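Local coordinates for heme oxygenase (Chlamydomonas reinhardtii, PDB 4RAJ), which probably binds heme and catalyses its oxidative cleavage to biliverdin, carbon monoxide and ferrous iron, as other heme oxygenases do, at residues S25-K30 against Q209-H214; L141-T146 against L215-H220. All blocks are in the same frame, centred on the assembly; numbering follows the deposited sequence.

Contact 1: residues S25-K30 against Q209-H214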
loop_
_atom_site.group_PDB
_atom_site.type_symbol
_atom_site.label_atom_id
_atom_site.label_comp_id
_atom_site.label_asym_id
_atom_site.label_seq_id
_atom_site.Cartn_x
_atom_site.Cartn_y
_atom_site.Cartn_z
ATOM N N SER A 25 -9.369 11.904 -5.414
ATOM C CA SER A 25 -8.520 12.685 -4.520
ATOM C C SER A 25 -9.300 13.791 -3.808
ATOM O O SER A 25 -9.044 14.075 -2.642
ATOM C CB SER A 25 -7.337 13.271 -5.291
ATOM O OG SER A 25 -6.599 12.223 -5.895
ATOM N N LYS A 26 -10.261 14.404 -4.496
ATOM C CA LYS A 26 -11.135 15.386 -3.849
ATOM C C LYS A 26 -11.989 14.748 -2.765
ATOM O O LYS A 26 -12.176 15.317 -1.690
ATOM C CB LYS A 26 -12.053 16.079 -4.864
ATOM C CG LYS A 26 -11.368 17.133 -5.712
ATOM C CD LYS A 26 -12.380 18.105 -6.313
ATOM C CE LYS A 26 -13.390 17.393 -7.193
ATOM N NZ LYS A 26 -14.372 18.339 -7.790
ATOM N N ALA A 27 -12.534 13.573 -3.053
ATOM C CA ALA A 27 -13.401 12.911 -2.090
ATOM C C ALA A 27 -12.622 12.436 -0.861
ATOM O O ALA A 27 -13.166 12.401 0.242
ATOM C CB ALA A 27 -14.117 11.752 -2.738
ATOM N N SER A 28 -11.351 12.081 -1.046
ATOM C CA SER A 28 -10.569 11.525 0.060
ATOM C C SER A 28 -9.773 12.567 0.842
ATOM O O SER A 28 -9.004 12.212 1.736
ATOM C CB SER A 28 -9.610 10.443 -0.450
ATOM O OG SER A 28 -8.640 10.981 -1.335
ATOM N N ARG A 29 -9.972 13.843 0.523
ATOM C CA ARG A 29 -9.186 14.914 1.129
ATOM C C ARG A 29 -9.231 14.888 2.661
ATOM O O ARG A 29 -8.187 14.947 3.311
ATOM C CB ARG A 29 -9.657 16.276 0.619
ATOM C CG ARG A 29 -8.749 17.427 1.028
ATOM C CD ARG A 29 -9.414 18.780 0.811
ATOM N NE ARG A 29 -10.522 19.001 1.740
ATOM C CZ ARG A 29 -10.381 19.461 2.981
ATOM N NH1 ARG A 29 -9.175 19.751 3.452
ATOM N NH2 ARG A 29 -11.447 19.629 3.753
ATOM N N LYS A 30 -10.426 14.774 3.231
ATOM C CA LYS A 30 -10.590 14.808 4.683
ATOM C C LYS A 30 -10.017 13.573 5.401
ATOM O O LYS A 30 -9.409 13.698 6.465
ATOM C CB LYS A 30 -12.068 14.974 5.045
ATOM C CG LYS A 30 -12.564 16.412 4.965
ATOM C CD LYS A 30 -13.926 16.566 5.636
ATOM C CE LYS A 30 -15.023 15.855 4.852
ATOM N NZ LYS A 30 -16.377 16.429 5.115
ATOM N N GLN A 209 -18.108 2.816 -7.509
ATOM C CA GLN A 209 -17.501 1.768 -6.698
ATOM C C GLN A 209 -16.017 1.998 -6.497
ATOM O O GLN A 209 -15.484 1.707 -5.436
ATOM C CB GLN A 209 -17.705 0.401 -7.332
ATOM C CG GLN A 209 -19.072 -0.202 -7.119
ATOM C CD GLN A 209 -19.164 -1.593 -7.697
ATOM O OE1 GLN A 209 -18.811 -1.815 -8.850
ATOM N NE2 GLN A 209 -19.624 -2.540 -6.894
ATOM N N LEU A 210 -15.346 2.500 -7.526
ATOM C CA LEU A 210 -13.918 2.785 -7.423
ATOM C C LEU A 210 -13.666 3.897 -6.416
ATOM O O LEU A 210 -12.720 3.836 -5.630
ATOM C CB LEU A 210 -13.349 3.160 -8.798
ATOM C CG LEU A 210 -13.344 2.009 -9.807
ATOM C CD1 LEU A 210 -13.145 2.521 -11.233
ATOM C CD2 LEU A 210 -12.242 1.014 -9.433
ATOM N N LEU A 211 -14.517 4.915 -6.436
ATOM C CA LEU A 211 -14.493 5.960 -5.410
ATOM C C LEU A 211 -14.654 5.334 -4.026
ATOM O O LEU A 211 -13.876 5.620 -3.118
ATOM C CB LEU A 211 -15.596 7.010 -5.660
ATOM C CG LEU A 211 -15.779 8.096 -4.588
ATOM C CD1 LEU A 211 -14.424 8.638 -4.195
ATOM C CD2 LEU A 211 -16.660 9.227 -5.099
ATOM N N SER A 212 -15.666 4.483 -3.869
ATOM C CA SER A 212 -15.929 3.874 -2.575
ATOM C C SER A 212 -14.747 3.034 -2.105
ATOM O O SER A 212 -14.404 3.059 -0.936
ATOM C CB SER A 212 -17.189 3.017 -2.626
ATOM O OG SER A 212 -18.331 3.832 -2.794
ATOM N N GLU A 213 -14.124 2.294 -3.014
ATOM C CA GLU A 213 -13.034 1.420 -2.618
ATOM C C GLU A 213 -11.778 2.219 -2.265
ATOM O O GLU A 213 -11.021 1.814 -1.394
ATOM C CB GLU A 213 -12.743 0.397 -3.715
ATOM C CG GLU A 213 -13.834 -0.677 -3.800
ATOM C CD GLU A 213 -13.990 -1.462 -2.506
ATOM O OE1 GLU A 213 -12.962 -1.812 -1.876
ATOM O OE2 GLU A 213 -15.148 -1.725 -2.113
ATOM N N HIS A 214 -11.577 3.349 -2.944
ATOM C CA HIS A 214 -10.502 4.302 -2.634
ATOM C C HIS A 214 -10.642 4.793 -1.177
ATOM O O HIS A 214 -9.684 4.777 -0.409
ATOM C CB HIS A 214 -10.559 5.467 -3.639
ATOM C CG HIS A 214 -9.627 6.608 -3.352
ATOM N ND1 HIS A 214 -8.255 6.478 -3.352
ATOM C CD2 HIS A 214 -9.882 7.918 -3.107
ATOM C CE1 HIS A 214 -7.703 7.655 -3.108
ATOM N NE2 HIS A 214 -8.668 8.543 -2.944
#

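Contact 2: residues L141-T146 against L215-H220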
loop_
_atom_site.group_PDB
_atom_site.type_symbol
_atom_site.label_atom_id
_atom_site.label_comp_id
_atom_site.label_asym_id
_atom_site.label_seq_id
_atom_site.Cartn_x
_atom_site.Cartn_y
_atom_site.Cartn_z
ATOM N N LEU A 141 -8.074 -2.120 -8.531
ATOM C CA LEU A 141 -7.285 -1.035 -9.112
ATOM C C LEU A 141 -7.428 0.253 -8.311
ATOM O O LEU A 141 -6.512 1.079 -8.295
ATOM C CB LEU A 141 -7.674 -0.813 -10.586
ATOM C CG LEU A 141 -7.391 -1.957 -11.569
ATOM C CD1 LEU A 141 -8.086 -1.686 -12.905
ATOM C CD2 LEU A 141 -5.898 -2.162 -11.797
ATOM N N ALA A 142 -8.557 0.409 -7.613
ATOM C CA ALA A 142 -8.745 1.531 -6.711
ATOM C C ALA A 142 -7.818 1.402 -5.522
ATOM O O ALA A 142 -7.341 2.408 -4.991
ATOM C CB ALA A 142 -10.211 1.616 -6.243
ATOM N N HIS A 143 -7.560 0.170 -5.094
ATOM C CA HIS A 143 -6.643 -0.016 -3.983
ATOM C C HIS A 143 -5.182 0.123 -4.387
ATOM O O HIS A 143 -4.352 0.548 -3.576
ATOM C CB HIS A 143 -6.864 -1.356 -3.286
ATOM C CG HIS A 143 -8.206 -1.480 -2.640
ATOM N ND1 HIS A 143 -8.351 -1.895 -1.335
ATOM C CD2 HIS A 143 -9.457 -1.404 -3.149
ATOM C CE1 HIS A 143 -9.635 -1.928 -1.029
ATOM N NE2 HIS A 143 -10.329 -1.658 -2.120
ATOM N N VAL A 144 -4.873 -0.228 -5.624
ATOM C CA VAL A 144 -3.561 0.075 -6.177
ATOM C C VAL A 144 -3.353 1.583 -6.187
ATOM O O VAL A 144 -2.299 2.080 -5.790
ATOM C CB VAL A 144 -3.408 -0.469 -7.609
ATOM C CG1 VAL A 144 -2.087 0.014 -8.235
ATOM C CG2 VAL A 144 -3.481 -1.984 -7.606
ATOM N N TYR A 145 -4.377 2.312 -6.632
ATOM C CA TYR A 145 -4.281 3.765 -6.739
ATOM C C TYR A 145 -3.931 4.381 -5.387
ATOM O O TYR A 145 -3.054 5.250 -5.292
ATOM C CB TYR A 145 -5.592 4.367 -7.290
ATOM C CG TYR A 145 -5.563 5.878 -7.354
ATOM C CD1 TYR A 145 -4.711 6.534 -8.232
ATOM C CD2 TYR A 145 -6.394 6.652 -6.553
ATOM C CE1 TYR A 145 -4.669 7.919 -8.301
ATOM C CE2 TYR A 145 -6.365 8.047 -6.619
ATOM C CZ TYR A 145 -5.497 8.671 -7.498
ATOM O OH TYR A 145 -5.447 10.048 -7.579
ATOM N N THR A 146 -4.584 3.882 -4.342
ATOM C CA THR A 146 -4.412 4.372 -2.984
ATOM C C THR A 146 -3.103 3.943 -2.323
ATOM O O THR A 146 -2.395 4.766 -1.749
ATOM C CB THR A 146 -5.555 3.888 -2.083
ATOM O OG1 THR A 146 -6.822 4.196 -2.700
ATOM C CG2 THR A 146 -5.475 4.544 -0.708
ATOM N N LEU A 215 -11.846 5.212 -0.795
ATOM C CA LEU A 215 -12.085 5.652 0.578
ATOM C C LEU A 215 -11.887 4.493 1.553
ATOM O O LEU A 215 -11.392 4.679 2.667
ATOM C CB LEU A 215 -13.503 6.228 0.721
ATOM C CG LEU A 215 -13.797 7.468 -0.115
ATOM C CD1 LEU A 215 -15.279 7.837 0.017
ATOM C CD2 LEU A 215 -12.902 8.625 0.313
ATOM N N ALA A 216 -12.293 3.293 1.137
ATOM C CA ALA A 216 -12.215 2.122 2.013
ATOM C C ALA A 216 -10.765 1.780 2.333
ATOM O O ALA A 216 -10.464 1.315 3.434
ATOM C CB ALA A 216 -12.909 0.910 1.382
ATOM N N ALA A 217 -9.872 2.005 1.373
ATOM C CA ALA A 217 -8.454 1.719 1.598
ATOM C C ALA A 217 -7.907 2.607 2.705
ATOM O O ALA A 217 -7.169 2.135 3.570
ATOM C CB ALA A 217 -7.657 1.897 0.308
ATOM N N PHE A 218 -8.275 3.888 2.702
ATOM C CA PHE A 218 -7.893 4.770 3.810
ATOM C C PHE A 218 -8.475 4.250 5.120
ATOM O O PHE A 218 -7.798 4.203 6.148
ATOM C CB PHE A 218 -8.370 6.207 3.581
ATOM C CG PHE A 218 -7.533 6.981 2.615
ATOM C CD1 PHE A 218 -6.413 7.677 3.054
ATOM C CD2 PHE A 218 -7.868 7.034 1.270
ATOM C CE1 PHE A 218 -5.635 8.404 2.166
ATOM C CE2 PHE A 218 -7.091 7.756 0.375
ATOM C CZ PHE A 218 -5.972 8.437 0.824
ATOM N N GLY A 219 -9.746 3.874 5.079
ATOM C CA GLY A 219 -10.419 3.395 6.273
ATOM C C GLY A 219 -9.748 2.167 6.861
ATOM O O GLY A 219 -9.528 2.087 8.084
ATOM N N HIS A 220 -9.424 1.209 5.993
ATOM C CA HIS A 220 -8.749 -0.007 6.425
ATOM C C HIS A 220 -7.371 0.318 6.997
ATOM O O HIS A 220 -6.975 -0.218 8.034
ATOM C CB HIS A 220 -8.630 -0.992 5.264
ATOM C CG HIS A 220 -9.901 -1.728 4.962
ATOM N ND1 HIS A 220 -10.415 -2.694 5.802
ATOM C CD2 HIS A 220 -10.753 -1.648 3.911
ATOM C CE1 HIS A 220 -11.536 -3.169 5.285
ATOM N NE2 HIS A 220 -11.761 -2.555 4.135
#

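Contact 1: residues S25-K30 against Q209-H214
Ser28 and His214 carry the polar half of this contact: Ser28 OG and His214 NE2 are hydrogen-bonded at 2.9 Å. The hydroxyl comes to the edge of the imidazole and stays near the ring plane, while Ser28 CB follows it in, 3.3 Å from His214 NE2, so that the whole short side chain abuts the end of the ring. Beside this bond lies an apolar contact. Ala27 CB presses on Leu211 CD1 at 3.5 Å, tighter than ordinary van der Waals spacing; Leu211 extends toward helix 20-27 with CG anti to its backbone N (chi1 174°), and its side chain also rests on Leu24 and Arg23.

The next shell explains why these groups sit where they do. Ser28 OG is held between backbone N and carbonyl carbon (chi1 64°) and there has a second partner, the carbonyl oxygen of Leu24, so two bonds grip a buried hydroxyl. The imidazole is likewise fixed at both nitrogens, since His214 ND1 is hydrogen-bonded to Thr146 OG1. Aromatic neighbours further restrain it: Phe218 meets it edge-to-face, and Tyr145 lies against it with the planes at about 50°. Tyr145 OH in turn binds Ser25 OG, which also pairs with the carbonyl oxygen of Thr21.

Ser28 marks the break between helix 20-27 and helix 29-47. Here the chain leaves helical geometry, and the link from Arg29 N to Lys26 O is weak at 3.5 Å. Ser28 occupies the N-cap position of the second helix, yet its hydroxyl serves His214 and Leu24 rather than capping. In the all-helical heme oxygenase fold this break packs on helix 204-227, and helix 29-47, which starts from it, probably corresponds to the proximal helix of the family.

Contact 2: residues L141-T146 against L215-H220
Thr146 turns its methyl onto the face of the Phe218 ring, with CG2 4.2 Å from the ring centroid and 28° off the normal, a CH-pi contact displaced toward Phe218 CE2. The same methyl packs on Ala217 CB at 3.6 Å, so one CG2 bridges a small residue and an aromatic one. Its torsion divides the labour: CG2 stands anti to the backbone N and faces helix 204-227, whereas OG1 (chi1 -51°) bends back to donate to Ala142 O at 3.0 Å. That carbonyl accepts from Thr146 N as well, the two donors arriving on opposite faces of its plane; Thr146 OG1 has a further partner in His214 ND1.

The His143 ring also approaches Ala217, obliquely, ND1 4.2 Å from the alanine CB. Both its nitrogens are bonded, ND1 to Tyr125 OH and NE2 to Glu213 OE1, which fixes the ring's rotation in a buried setting. The axes of the two short segments approach to 9.2 Å, with a signed crossing angle of -59°. This crossing, with small Ala217 at its nearest point, joins helix 140-151 to helix 204-227 in the heme oxygenase fold, where Thr146 and Phe218 help line a polyether-occupied pocket.

In the fold
Contacts 1 and 2 follow each other along helix 204-227, with centres about 8 Å apart, and are stitched together by two polar pairs. His214 ND1 of contact 1 reaches Thr146 OG1 of contact 2 at 2.8 Å, and Glu213 OE1 reaches His143 NE2 at 2.6 Å. A chain of hydrogen-bonded side chains thus runs from Ser28, at the break between two helices, through His214 to Thr146 on helix 140-151. Contact 2 is the more buried and borders the ligand pocket: the side chain of Phe218 is about 3 Å from the bound polyether at the nearest atoms, probably a crystallisation component. In this heme-free structure that molecule may mark part of the space used by heme.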